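Local coordinates for glycoside Hydrolase (Bacteroides uniformis, PDB 5TA0), which probably hydrolyses agarose-type galactans as a family 86 glycoside hydrolase of a gut bacterium, and binds neoagarooctaose, at residues Asp469-Glu474 with Cys512-Arg517; Leu452-Val457 with Glu504-Cys509; Lys537-Gly542 with Leu623-Asn628; Glu527-Ala532 with Thr634-Ile639. One frame throughout, in Å; residues are numbered along the deposited sequence. Where two conformers were deposited one is given.

Contact 1 of 4, residues Asp469-Glu474 with Cys512-Arg517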
loop_
_atom_site.group_PDB
_atom_site.type_symbol
_atom_site.label_atom_id
_atom_site.label_comp_id
_atom_site.label_asym_id
_atom_site.label_seq_id
_atom_site.Cartn_x
_atom_site.Cartn_y
_atom_site.Cartn_z
ATOM N N ASP A 469 10.464 -18.204 -29.904
ATOM C CA ASP A 469 9.235 -18.519 -29.170
ATOM C C ASP A 469 9.601 -19.119 -27.832
ATOM O O ASP A 469 10.657 -19.731 -27.666
ATOM C CB ASP A 469 8.386 -19.537 -29.931
ATOM C CG ASP A 469 7.768 -18.965 -31.184
ATOM O OD1 ASP A 469 7.526 -17.746 -31.244
ATOM O OD2 ASP A 469 7.513 -19.751 -32.113
ATOM N N ALA A 470 8.716 -18.945 -26.856
ATOM C CA ALA A 470 8.901 -19.596 -25.592
ATOM C C ALA A 470 8.860 -21.128 -25.703
ATOM O O ALA A 470 8.124 -21.687 -26.514
ATOM C CB ALA A 470 7.849 -19.108 -24.595
ATOM N N LYS A 471 9.657 -21.776 -24.872
ATOM C CA LYS A 471 9.650 -23.228 -24.709
ATOM C C LYS A 471 8.331 -23.671 -24.060
ATOM O O LYS A 471 7.726 -24.662 -24.472
ATOM C CB LYS A 471 10.903 -23.623 -23.907
ATOM C CG LYS A 471 10.956 -24.923 -23.140
ATOM C CD LYS A 471 12.304 -25.003 -22.424
ATOM C CE LYS A 471 12.320 -26.049 -21.335
ATOM N NZ LYS A 471 13.682 -26.152 -20.735
ATOM N N SER A 472 7.858 -22.916 -23.066
ATOM C CA SER A 472 6.568 -23.215 -22.437
ATOM C C SER A 472 5.923 -21.948 -21.891
ATOM O O SER A 472 6.614 -20.945 -21.664
ATOM C CB SER A 472 6.753 -24.207 -21.306
ATOM O OG SER A 472 7.524 -23.637 -20.268
ATOM N N ILE A 473 4.604 -22.012 -21.700
ATOM C CA ILE A 473 3.813 -20.925 -21.098
ATOM C C ILE A 473 2.969 -21.538 -19.998
ATOM O O ILE A 473 2.194 -22.476 -20.267
ATOM C CB ILE A 473 2.913 -20.229 -22.146
ATOM C CG1 ILE A 473 3.768 -19.730 -23.324
ATOM C CG2 ILE A 473 2.105 -19.083 -21.521
ATOM C CD1 ILE A 473 3.005 -19.118 -24.463
ATOM N N GLU A 474 3.118 -21.040 -18.763
ATOM C CA GLU A 474 2.210 -21.372 -17.671
ATOM C C GLU A 474 1.296 -20.177 -17.428
ATOM O O GLU A 474 1.766 -19.068 -17.164
ATOM C CB GLU A 474 2.965 -21.748 -16.402
ATOM C CG GLU A 474 2.060 -21.961 -15.199
ATOM C CD GLU A 474 2.776 -22.455 -13.969
ATOM O OE1 GLU A 474 3.227 -23.623 -13.941
ATOM O OE2 GLU A 474 2.828 -21.710 -12.971
ATOM N N CYS A 512 3.555 -16.968 -17.259
ATOM C CA CYS A 512 4.961 -17.279 -17.077
ATOM C C CYS A 512 5.510 -17.860 -18.384
ATOM O O CYS A 512 5.141 -18.968 -18.765
ATOM C CB CYS A 512 5.154 -18.257 -15.911
ATOM S SG CYS A 512 4.260 -17.810 -14.394
ATOM N N TYR A 513 6.357 -17.099 -19.061
ATOM C CA TYR A 513 7.019 -17.577 -20.295
ATOM C C TYR A 513 8.365 -18.135 -19.907
ATOM O O TYR A 513 9.112 -17.480 -19.185
ATOM C CB TYR A 513 7.209 -16.457 -21.292
ATOM C CG TYR A 513 5.937 -15.772 -21.751
ATOM C CD1 TYR A 513 5.276 -16.155 -22.913
ATOM C CD2 TYR A 513 5.378 -14.738 -21.020
ATOM C CE1 TYR A 513 4.121 -15.527 -23.343
ATOM C CE2 TYR A 513 4.217 -14.109 -21.432
ATOM C CZ TYR A 513 3.585 -14.497 -22.591
ATOM O OH TYR A 513 2.438 -13.857 -22.971
ATOM N N ASN A 514 8.693 -19.349 -20.367
ATOM C CA ASN A 514 10.007 -19.914 -20.169
ATOM C C ASN A 514 10.701 -20.049 -21.527
ATOM O O ASN A 514 10.133 -20.610 -22.464
ATOM C CB ASN A 514 9.915 -21.266 -19.481
ATOM C CG ASN A 514 11.273 -21.884 -19.234
ATOM O OD1 ASN A 514 11.625 -22.876 -19.865
ATOM N ND2 ASN A 514 12.051 -21.297 -18.345
ATOM N N PHE A 515 11.910 -19.500 -21.625
ATOM C CA PHE A 515 12.686 -19.527 -22.869
ATOM C C PHE A 515 13.877 -20.476 -22.765
ATOM O O PHE A 515 14.352 -20.791 -21.687
ATOM C CB PHE A 515 13.157 -18.106 -23.203
ATOM C CG PHE A 515 12.051 -17.205 -23.641
ATOM C CD1 PHE A 515 11.711 -17.078 -24.977
ATOM C CD2 PHE A 515 11.311 -16.473 -22.704
ATOM C CE1 PHE A 515 10.685 -16.236 -25.378
ATOM C CE2 PHE A 515 10.285 -15.638 -23.104
ATOM C CZ PHE A 515 9.953 -15.510 -24.436
ATOM N N ASP A 516 14.344 -20.934 -23.939
ATOM C CA ASP A 516 15.516 -21.802 -24.048
ATOM C C ASP A 516 16.762 -21.176 -23.374
ATOM O O ASP A 516 17.532 -21.842 -22.700
ATOM C CB ASP A 516 15.905 -22.020 -25.538
ATOM C CG ASP A 516 14.851 -22.740 -26.388
ATOM O OD1 ASP A 516 14.404 -23.815 -25.988
ATOM O OD2 ASP A 516 14.531 -22.264 -27.523
ATOM N N ARG A 517 16.956 -19.891 -23.616
ATOM C CA ARG A 517 18.113 -19.162 -23.081
ATOM C C ARG A 517 17.663 -17.858 -22.446
ATOM O O ARG A 517 16.507 -17.444 -22.618
ATOM C CB ARG A 517 19.118 -18.902 -24.191
ATOM C CG ARG A 517 19.771 -20.186 -24.720
ATOM C CD ARG A 517 20.895 -19.887 -25.680
ATOM N NE ARG A 517 22.064 -19.344 -24.997
ATOM C CZ ARG A 517 23.052 -18.667 -25.591
ATOM N NH1 ARG A 517 23.030 -18.397 -26.886
ATOM N NH2 ARG A 517 24.062 -18.216 -24.853
HETATM O O HOH W 1 13.158 -20.037 -26.465
HETATM O O HOH W 2 6.482 -21.371 -18.298
#
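K471 lies alongside N514, both side chains pointing the same way, and the lysine's methylenes rest on the asparagine. Its CB starts 3.4 Å from the N514 backbone O; CG turns anti to the lysine N (chi1 157°), and from there the extended chain runs past the amide oxygen. CD comes closest, 3.4 Å from N514 OD1, CE follows at 3.6 Å, and NZ ends 5.8 Å from D516 OD1, a separation at which any attraction is probably weak. A long flexible lysine suits this exposed edge, where its methylenes can lie along N514. N514 uses the other end of its amide elsewhere, ND2 being bonded to N444 OD1. The backbones set this pairing: K471 and S472 both face N514, a classic beta bulge where the antiparallel strands 472-481 and 508-514 of the beta-sandwich domain meet. S472 N and, weakly, K471 N share N514 O, while N514 N returns a nearly straight bond to S472 O (2.9 Å). On the opposite face of the sheet I473 lies beside the Y513 ring, its CG1 3.9 Å from CD1. Beyond the bulge, A470 sets CA over a face of the F515 ring, 4.2 Å from its centroid; a serine in place of F515 would probably leave A470 without this apolar cover and open a gap beside V445 and L31. Water 1 ties D469 O to D516 N.

Contact 2 of 4, residues Leu452-Val457 with Glu504-Cys509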
loop_
_atom_site.group_PDB
_atom_site.type_symbol
_atom_site.label_atom_id
_atom_site.label_comp_id
_atom_site.label_asym_id
_atom_site.label_seq_id
_atom_site.Cartn_x
_atom_site.Cartn_y
_atom_site.Cartn_z
ATOM N N LEU A 452 -9.668 -4.031 -13.607
ATOM C CA LEU A 452 -10.461 -3.119 -12.779
ATOM C C LEU A 452 -11.934 -3.052 -13.206
ATOM O O LEU A 452 -12.752 -2.495 -12.478
ATOM C CB LEU A 452 -9.875 -1.710 -12.814
ATOM C CG LEU A 452 -8.506 -1.553 -12.141
ATOM C CD1 LEU A 452 -7.906 -0.226 -12.559
ATOM C CD2 LEU A 452 -8.592 -1.651 -10.606
ATOM N N ASP A 453 -12.278 -3.625 -14.364
ATOM C CA ASP A 453 -13.669 -3.622 -14.830
ATOM C C ASP A 453 -14.466 -4.727 -14.126
ATOM O O ASP A 453 -13.919 -5.676 -13.565
ATOM C CB ASP A 453 -13.709 -3.782 -16.360
ATOM C CG ASP A 453 -14.962 -3.184 -17.011
ATOM O OD1 ASP A 453 -15.887 -2.721 -16.301
ATOM O OD2 ASP A 453 -14.969 -3.199 -18.252
ATOM N N PHE A 454 -15.792 -4.563 -14.170
ATOM C CA PHE A 454 -16.761 -5.440 -13.510
ATOM C C PHE A 454 -17.431 -6.410 -14.489
ATOM O O PHE A 454 -18.566 -6.865 -14.270
ATOM C CB PHE A 454 -17.776 -4.576 -12.764
ATOM C CG PHE A 454 -17.122 -3.679 -11.780
ATOM C CD1 PHE A 454 -16.722 -4.162 -10.549
ATOM C CD2 PHE A 454 -16.789 -2.408 -12.137
ATOM C CE1 PHE A 454 -16.062 -3.345 -9.651
ATOM C CE2 PHE A 454 -16.124 -1.588 -11.264
ATOM C CZ PHE A 454 -15.764 -2.057 -10.014
ATOM N N LYS A 455 -16.697 -6.761 -15.534
ATOM C CA LYS A 455 -17.076 -7.792 -16.477
ATOM C C LYS A 455 -15.796 -8.386 -17.030
ATOM O O LYS A 455 -14.726 -7.775 -16.881
ATOM C CB LYS A 455 -17.908 -7.211 -17.626
ATOM C CG LYS A 455 -17.246 -6.098 -18.400
ATOM C CD LYS A 455 -18.165 -5.601 -19.525
ATOM C CE LYS A 455 -17.505 -4.503 -20.348
ATOM N NZ LYS A 455 -17.485 -3.172 -19.678
ATOM N N PRO A 456 -15.893 -9.549 -17.684
ATOM C CA PRO A 456 -14.715 -10.128 -18.335
ATOM C C PRO A 456 -14.237 -9.255 -19.480
ATOM O O PRO A 456 -15.042 -8.526 -20.068
ATOM C CB PRO A 456 -15.215 -11.484 -18.830
ATOM C CG PRO A 456 -16.407 -11.789 -17.972
ATOM C CD PRO A 456 -17.044 -10.476 -17.732
ATOM N N VAL A 457 -12.931 -9.288 -19.756
ATOM C CA VAL A 457 -12.321 -8.501 -20.813
ATOM C C VAL A 457 -11.484 -9.456 -21.674
ATOM O O VAL A 457 -10.620 -10.201 -21.177
ATOM C CB VAL A 457 -11.461 -7.350 -20.234
ATOM C CG1 VAL A 457 -10.778 -6.564 -21.347
ATOM C CG2 VAL A 457 -12.315 -6.416 -19.400
ATOM N N GLU A 504 -11.123 -12.614 -16.375
ATOM C CA GLU A 504 -12.417 -12.560 -15.699
ATOM C C GLU A 504 -12.645 -11.267 -14.934
ATOM O O GLU A 504 -11.743 -10.439 -14.801
ATOM C CB GLU A 504 -12.614 -13.771 -14.795
ATOM C CG GLU A 504 -13.112 -15.008 -15.544
ATOM C CD GLU A 504 -14.491 -14.806 -16.158
ATOM O OE1 GLU A 504 -14.727 -15.352 -17.249
ATOM O OE2 GLU A 504 -15.297 -14.067 -15.578
ATOM N N THR A 505 -13.882 -11.065 -14.504
ATOM C CA THR A 505 -14.301 -9.884 -13.759
ATOM C C THR A 505 -13.373 -9.648 -12.557
ATOM O O THR A 505 -13.185 -10.531 -11.728
ATOM C CB THR A 505 -15.719 -10.104 -13.242
ATOM O OG1 THR A 505 -16.571 -10.300 -14.376
ATOM C CG2 THR A 505 -16.201 -8.965 -12.409
ATOM N N GLU A 506 -12.773 -8.464 -12.503
ATOM C CA GLU A 506 -11.866 -8.102 -11.381
ATOM C C GLU A 506 -10.753 -9.134 -11.142
ATOM O O GLU A 506 -10.240 -9.258 -10.025
ATOM C CB GLU A 506 -12.666 -7.818 -10.099
ATOM C CG GLU A 506 -13.551 -6.603 -10.179
ATOM C CD GLU A 506 -14.335 -6.401 -8.905
ATOM O OE1 GLU A 506 -15.317 -7.163 -8.688
ATOM O OE2 GLU A 506 -13.959 -5.531 -8.087
ATOM N N ALA A 507 -10.342 -9.868 -12.178
ATOM C CA ALA A 507 -9.439 -10.969 -12.032
ATOM C C ALA A 507 -7.986 -10.548 -12.304
ATOM O O ALA A 507 -7.717 -9.440 -12.798
ATOM C CB ALA A 507 -9.845 -12.123 -12.964
ATOM N N THR A 508 -7.075 -11.449 -11.973
ATOM C CA THR A 508 -5.653 -11.262 -12.284
ATOM C C THR A 508 -5.145 -12.502 -12.967
ATOM O O THR A 508 -5.521 -13.636 -12.576
ATOM C CB THR A 508 -4.845 -11.015 -10.987
ATOM O OG1 THR A 508 -5.435 -9.949 -10.251
ATOM C CG2 THR A 508 -3.397 -10.646 -11.272
ATOM N N CYS A 509 -4.269 -12.338 -13.962
ATOM C CA CYS A 509 -3.479 -13.447 -14.440
ATOM C C CYS A 509 -1.987 -13.136 -14.336
ATOM O O CYS A 509 -1.574 -11.975 -14.454
ATOM C CB CYS A 509 -3.824 -13.856 -15.874
ATOM S SG CYS A 509 -3.616 -12.579 -17.140
#
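D453 and E506 supply the one hydrogen bond that joins the two loops: E506 N donates a hydrogen bond to D453 O at 3.2 Å, meeting the oxygen nearly along the C=O axis, though the bond is bent at the hydrogen (140°). The donor belongs to a type II beta turn from E504 to A507, closed by A507 N to E504 O.

The other contacts across the gap are van der Waals. T505 fits its small branched side chain against the backbone of 454-456: CG2 lies 3.5 Å from F454 C, and OG1, anti to its own carbonyl carbon (chi1 -61°), sits 3.3 Å from K455 CA and also touches P456 CD. P456, a rigid ring that suits an exposed loop, runs side by side with E504 and brings CG 3.5 Å from E504 OE2. The F454 ring reaches E506 with its CE1, 3.4 Å from OE2, ring and carboxylate planes being turned 56° apart.

One charge pair is local, while the other reaches outside. K455 NZ meets D453 OD2 on the syn side at 2.9 Å, a salt bridge inside 452-457, and D453 OD1 accepts F454 N from above the carboxylate plane, so the aspartate braces its own loop. The E506 carboxylate is directed to K348 and K296, which bridge to OE2.

With two lysines on that oxygen, the buried glutamate is probably held as the anion, and a loop of the sandwich domain is thereby tied by charge to residues of the barrel.

Contact 3 of 4, residues Lys537-Gly542 with Leu623-Asn628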
loop_
_atom_site.group_PDB
_atom_site.type_symbol
_atom_site.label_atom_id
_atom_site.label_comp_id
_atom_site.label_asym_id
_atom_site.label_seq_id
_atom_site.Cartn_x
_atom_site.Cartn_y
_atom_site.Cartn_z
ATOM N N LYS A 537 -6.907 23.880 -6.821
ATOM C CA LYS A 537 -7.542 25.099 -7.349
ATOM C C LYS A 537 -9.038 24.860 -7.541
ATOM O O LYS A 537 -9.458 23.827 -8.058
ATOM C CB LYS A 537 -6.886 25.508 -8.666
ATOM C CG LYS A 537 -5.393 25.819 -8.579
ATOM C CD LYS A 537 -5.083 26.952 -7.611
ATOM C CE LYS A 537 -3.596 27.256 -7.514
ATOM N NZ LYS A 537 -3.327 28.245 -6.432
ATOM N N GLU A 538 -9.837 25.836 -7.109
ATOM C CA GLU A 538 -11.295 25.797 -7.277
ATOM C C GLU A 538 -11.685 26.007 -8.737
ATOM O O GLU A 538 -11.083 26.814 -9.447
ATOM C CB GLU A 538 -11.968 26.913 -6.462
ATOM C CG GLU A 538 -11.789 26.836 -4.963
ATOM C CD GLU A 538 -12.281 28.077 -4.226
ATOM O OE1 GLU A 538 -12.857 28.986 -4.861
ATOM O OE2 GLU A 538 -12.065 28.149 -3.002
ATOM N N ILE A 539 -12.682 25.253 -9.165
ATOM C CA ILE A 539 -13.187 25.284 -10.539
ATOM C C ILE A 539 -14.391 26.220 -10.645
ATOM O O ILE A 539 -15.417 25.998 -10.003
ATOM C CB ILE A 539 -13.586 23.891 -11.035
ATOM C CG1 ILE A 539 -12.360 22.941 -11.051
ATOM C CG2 ILE A 539 -14.178 23.977 -12.451
ATOM C CD1 ILE A 539 -12.747 21.476 -11.097
ATOM N N ALA A 540 -14.253 27.241 -11.488
ATOM C CA ALA A 540 -15.376 28.115 -11.869
ATOM C C ALA A 540 -15.649 27.938 -13.352
ATOM O O ALA A 540 -14.715 27.814 -14.136
ATOM C CB ALA A 540 -15.030 29.554 -11.571
ATOM N N ALA A 541 -16.926 27.988 -13.755
ATOM C CA ALA A 541 -17.316 27.798 -15.165
ATOM C C ALA A 541 -16.652 28.833 -16.071
ATOM O O ALA A 541 -16.667 30.024 -15.766
ATOM C CB ALA A 541 -18.836 27.872 -15.323
ATOM N N GLY A 542 -16.026 28.355 -17.142
ATOM C CA GLY A 542 -15.373 29.202 -18.127
ATOM C C GLY A 542 -14.088 29.875 -17.693
ATOM O O GLY A 542 -13.521 30.629 -18.477
ATOM N N LEU A 623 -6.644 24.278 -18.051
ATOM C CA LEU A 623 -7.916 23.568 -17.966
ATOM C C LEU A 623 -9.069 24.548 -17.902
ATOM O O LEU A 623 -9.002 25.529 -17.188
ATOM C CB LEU A 623 -7.968 22.693 -16.718
ATOM C CG LEU A 623 -6.955 21.558 -16.640
ATOM C CD1 LEU A 623 -6.990 20.962 -15.247
ATOM C CD2 LEU A 623 -7.263 20.495 -17.666
ATOM N N LYS A 624 -10.130 24.268 -18.647
ATOM C CA LYS A 624 -11.338 25.094 -18.584
ATOM C C LYS A 624 -12.557 24.206 -18.560
ATOM O O LYS A 624 -12.789 23.453 -19.493
ATOM C CB LYS A 624 -11.419 26.065 -19.766
ATOM C CG LYS A 624 -12.585 27.037 -19.648
ATOM C CD LYS A 624 -12.738 27.890 -20.899
ATOM C CE LYS A 624 -11.627 28.885 -21.032
ATOM N NZ LYS A 624 -11.973 29.873 -22.088
ATOM N N PHE A 625 -13.338 24.324 -17.490
ATOM C CA PHE A 625 -14.542 23.527 -17.312
ATOM C C PHE A 625 -15.770 24.351 -17.694
ATOM O O PHE A 625 -15.743 25.574 -17.544
ATOM C CB PHE A 625 -14.663 23.090 -15.850
ATOM C CG PHE A 625 -13.600 22.103 -15.412
ATOM C CD1 PHE A 625 -13.858 20.735 -15.414
ATOM C CD2 PHE A 625 -12.349 22.549 -15.010
ATOM C CE1 PHE A 625 -12.879 19.823 -14.994
ATOM C CE2 PHE A 625 -11.365 21.639 -14.608
ATOM C CZ PHE A 625 -11.636 20.290 -14.614
ATOM N N PRO A 626 -16.840 23.669 -18.146
ATOM C CA PRO A 626 -18.089 24.357 -18.537
ATOM C C PRO A 626 -19.022 24.680 -17.364
ATOM O O PRO A 626 -20.028 25.377 -17.557
ATOM C CB PRO A 626 -18.752 23.342 -19.455
ATOM C CG PRO A 626 -18.349 22.018 -18.897
ATOM C CD PRO A 626 -16.907 22.237 -18.483
ATOM N N ASP A 627 -18.696 24.206 -16.161
ATOM C CA ASP A 627 -19.600 24.262 -15.012
ATOM C C ASP A 627 -18.852 24.606 -13.723
ATOM O O ASP A 627 -17.611 24.552 -13.680
ATOM C CB ASP A 627 -20.381 22.957 -14.884
ATOM C CG ASP A 627 -19.498 21.704 -14.988
ATOM O OD1 ASP A 627 -18.243 21.827 -15.081
ATOM O OD2 ASP A 627 -20.068 20.608 -15.017
ATOM N N ASN A 628 -19.599 25.032 -12.706
ATOM C CA ASN A 628 -19.034 25.484 -11.437
ATOM C C ASN A 628 -18.912 24.344 -10.434
ATOM O O ASN A 628 -19.773 23.470 -10.391
ATOM C CB ASN A 628 -19.934 26.551 -10.791
ATOM C CG ASN A 628 -19.950 27.845 -11.565
ATOM O OD1 ASN A 628 -18.905 28.407 -11.878
ATOM N ND2 ASN A 628 -21.147 28.339 -11.868
HETATM O O HOH W 3 -12.879 26.094 -15.418
HETATM O O HOH W 4 -14.221 31.373 -21.132
#
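The F625 ring carries I539 over one face: CD1 stands 3.9 Å from the ring centroid and 17° off its normal, a CH-pi contact, while I539 CG2 packs 3.5 Å from CD2 nearer the ring's root. Water 3 lies in the ring plane at its edge, where it accepts from F625 N and donates to A540 O, bridging two backbones. A branched aliphatic chain suits this buried spot, which V632 and L566 also line. The other flat group is the N628 amide. Its CG is anti to the carbonyl carbon (chi1 -68°), which brings OD1 2.8 Å from A541 N; the bond is straight, but the donor stands 42° above the amide's carbonyl plane. A541, with only a methyl, fits between N628 OD1 and P626 O. G542 N closes a second straight bond to F625 O at 2.8 Å, and glycine readily takes the positive phi found there. Water 4 links G542 O to K624 NZ. Thus the linkers that follow strands 523-538 and 619-624, which belong to two different sheets, are joined by two direct bonds and two waters outside an apolar core, forming a polar seam.

Contact 4 of 4, residues Glu527-Ala532 with Thr634-Ile639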
loop_
_atom_site.group_PDB
_atom_site.type_symbol
_atom_site.label_atom_id
_atom_site.label_comp_id
_atom_site.label_asym_id
_atom_site.label_seq_id
_atom_site.Cartn_x
_atom_site.Cartn_y
_atom_site.Cartn_z
ATOM N N GLU A 527 11.241 6.198 -16.937
ATOM C CA GLU A 527 10.089 6.980 -16.486
ATOM C C GLU A 527 10.524 8.006 -15.489
ATOM O O GLU A 527 11.256 7.686 -14.543
ATOM C CB GLU A 527 9.050 6.061 -15.864
ATOM C CG GLU A 527 7.848 6.793 -15.279
ATOM C CD GLU A 527 6.873 5.882 -14.575
ATOM O OE1 GLU A 527 6.986 4.641 -14.682
ATOM O OE2 GLU A 527 5.988 6.437 -13.865
ATOM N N VAL A 528 10.084 9.253 -15.699
ATOM C CA VAL A 528 10.288 10.325 -14.726
ATOM C C VAL A 528 8.947 11.002 -14.492
ATOM O O VAL A 528 8.203 11.282 -15.447
ATOM C CB VAL A 528 11.373 11.343 -15.181
ATOM C CG1 VAL A 528 11.655 12.347 -14.101
ATOM C CG2 VAL A 528 12.690 10.633 -15.499
ATOM N N LYS A 529 8.636 11.275 -13.234
ATOM C CA LYS A 529 7.396 11.951 -12.840
ATOM C C LYS A 529 7.705 13.369 -12.390
ATOM O O LYS A 529 8.605 13.586 -11.554
ATOM C CB LYS A 529 6.712 11.167 -11.737
ATOM C CG LYS A 529 5.343 11.673 -11.390
ATOM C CD LYS A 529 4.667 10.701 -10.453
ATOM C CE LYS A 529 3.262 11.135 -10.105
ATOM N NZ LYS A 529 2.607 10.058 -9.320
ATOM N N TYR A 530 6.959 14.328 -12.938
ATOM C CA TYR A 530 7.171 15.751 -12.688
ATOM C C TYR A 530 5.944 16.360 -12.033
ATOM O O TYR A 530 4.816 15.975 -12.343
ATOM C CB TYR A 530 7.510 16.477 -13.982
ATOM C CG TYR A 530 8.826 16.081 -14.587
ATOM C CD1 TYR A 530 10.005 16.711 -14.214
ATOM C CD2 TYR A 530 8.902 15.077 -15.539
ATOM C CE1 TYR A 530 11.233 16.334 -14.749
ATOM C CE2 TYR A 530 10.128 14.718 -16.106
ATOM C CZ TYR A 530 11.283 15.334 -15.697
ATOM O OH TYR A 530 12.496 14.989 -16.263
ATOM N N TYR A 531 6.188 17.311 -11.138
ATOM C CA TYR A 531 5.134 17.947 -10.359
ATOM C C TYR A 531 4.955 19.389 -10.800
ATOM O O TYR A 531 5.872 19.996 -11.336
ATOM C CB TYR A 531 5.487 17.854 -8.869
ATOM C CG TYR A 531 5.577 16.417 -8.437
ATOM C CD1 TYR A 531 4.449 15.729 -8.018
ATOM C CD2 TYR A 531 6.772 15.730 -8.522
ATOM C CE1 TYR A 531 4.508 14.372 -7.691
ATOM C CE2 TYR A 531 6.856 14.385 -8.178
ATOM C CZ TYR A 531 5.715 13.722 -7.757
ATOM O OH TYR A 531 5.771 12.364 -7.450
ATOM N N ALA A 532 3.772 19.921 -10.585
ATOM C CA ALA A 532 3.475 21.323 -10.901
ATOM C C ALA A 532 3.968 22.249 -9.793
ATOM O O ALA A 532 4.296 21.840 -8.669
ATOM C CB ALA A 532 1.986 21.499 -11.106
ATOM N N THR A 634 -4.585 18.065 -8.202
ATOM C CA THR A 634 -3.195 18.030 -8.670
ATOM C C THR A 634 -3.146 17.929 -10.179
ATOM O O THR A 634 -4.041 17.348 -10.804
ATOM C CB THR A 634 -2.403 16.829 -8.080
ATOM O OG1 THR A 634 -3.027 15.606 -8.450
ATOM C CG2 THR A 634 -2.288 16.917 -6.572
ATOM N N VAL A 635 -2.068 18.468 -10.743
ATOM C CA VAL A 635 -1.666 18.206 -12.111
ATOM C C VAL A 635 -0.210 17.787 -12.073
ATOM O O VAL A 635 0.641 18.537 -11.611
ATOM C CB VAL A 635 -1.867 19.431 -13.021
ATOM C CG1 VAL A 635 -1.395 19.112 -14.427
ATOM C CG2 VAL A 635 -3.336 19.855 -13.011
ATOM N N THR A 636 0.033 16.540 -12.484
ATOM C CA THR A 636 1.397 15.989 -12.567
ATOM C C THR A 636 1.569 15.335 -13.921
ATOM O O THR A 636 0.630 15.216 -14.689
ATOM C CB THR A 636 1.687 15.018 -11.402
ATOM O OG1 THR A 636 0.840 13.859 -11.492
ATOM C CG2 THR A 636 1.467 15.701 -10.060
ATOM N N MET A 637 2.781 14.898 -14.229
ATOM C CA MET A 637 3.050 14.334 -15.569
ATOM C C MET A 637 4.101 13.248 -15.488
ATOM O O MET A 637 5.139 13.427 -14.876
ATOM C CB MET A 637 3.484 15.439 -16.524
ATOM C CG MET A 637 3.707 14.975 -17.958
ATOM S SD MET A 637 3.748 16.343 -19.142
ATOM C CE MET A 637 5.268 17.134 -18.623
ATOM N N GLN A 638 3.836 12.127 -16.134
ATOM C CA GLN A 638 4.844 11.083 -16.367
ATOM C C GLN A 638 5.415 11.213 -17.768
ATOM O O GLN A 638 4.673 11.343 -18.744
ATOM C CB GLN A 638 4.238 9.690 -16.223
ATOM C CG GLN A 638 3.868 9.326 -14.796
ATOM C CD GLN A 638 2.858 8.220 -14.791
ATOM O OE1 GLN A 638 1.682 8.471 -15.074
ATOM N NE2 GLN A 638 3.288 6.998 -14.498
ATOM N N ILE A 639 6.732 11.194 -17.841
ATOM C CA ILE A 639 7.492 11.193 -19.099
ATOM C C ILE A 639 8.184 9.839 -19.203
ATOM O O ILE A 639 8.775 9.378 -18.226
ATOM C CB ILE A 639 8.537 12.341 -19.068
ATOM C CG1 ILE A 639 7.827 13.698 -18.975
ATOM C CG2 ILE A 639 9.472 12.309 -20.270
ATOM C CD1 ILE A 639 6.969 14.065 -20.157
#
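A fully stretched E527, with CG turned opposite its own N (chi1 176°), meets a Q638 whose CG is anti to the carbonyl carbon (chi1 -70°); the two chains therefore converge, carboxylate against amide. Q638 NE2 donates to E527 OE2 at 2.8 Å in a straight bond. The acceptor lies in the plane of the glutamine amide, but the amide nitrogen stands above the carboxylate plane, with the two planes 50° apart. The glutamate's OE1 binds H35 and the glutamine's OE1 takes R563, so both groups are gripped at both ends, as buried polar side chains need to be. With E527 replaced by an alanine, Q638 NE2 and H35 would probably lose their shared acceptor group, leaving the amide held by R563 alone among the partners described.

Strands 523-538 and 631-642 run antiparallel here, neighbours in a mixed five-strand sheet; 527-532 comes from the beta-sandwich family region and 634-639 from the C-terminal one. V528 and I639 form a hydrogen-bonded pair, V528 N to I639 O and I639 N to V528 O both being 2.8 Å; Y530 N reaches M637 O at the same length, and M637 N answers to Y530 O at 3.0 Å.

On the face of Y530 and I639, the tyrosine ring brings CE2 3.8 Å from I639 CG1, its OH being bound to K553 N. The other face carries K529, Y531 and T636: T636 CG2 packs 3.6 Å from Y531 CD1, while its OG1 lies near K529 CE. A long lysine and a tyrosine suit this face because helix 298-315 lies across it: K529 NZ bridges to D305 and E308, and Y531 OH also bonds E308.

Overall arrangement
Contacts 1 and 2 share strand 508-514, which enters contact 1 at one end and leaves the turn of contact 2 at the other, their centres 25 Å apart. Contacts 3 and 4 share strand 523-538, with centres 22 Å apart and nearest atoms about 4 Å apart. Between the pairs, contacts 2 and 4 come nearest, about 13 Å between closest atoms, whereas contacts 1 and 3 lie 52 Å apart by centres. None of the segments belongs to the glycan pocket, whose residues fall between 52 and 387. Contacts 2 and 4 nevertheless each reach the barrel region, through E506 to K348 and through K529 and Y531 to helix 298-315.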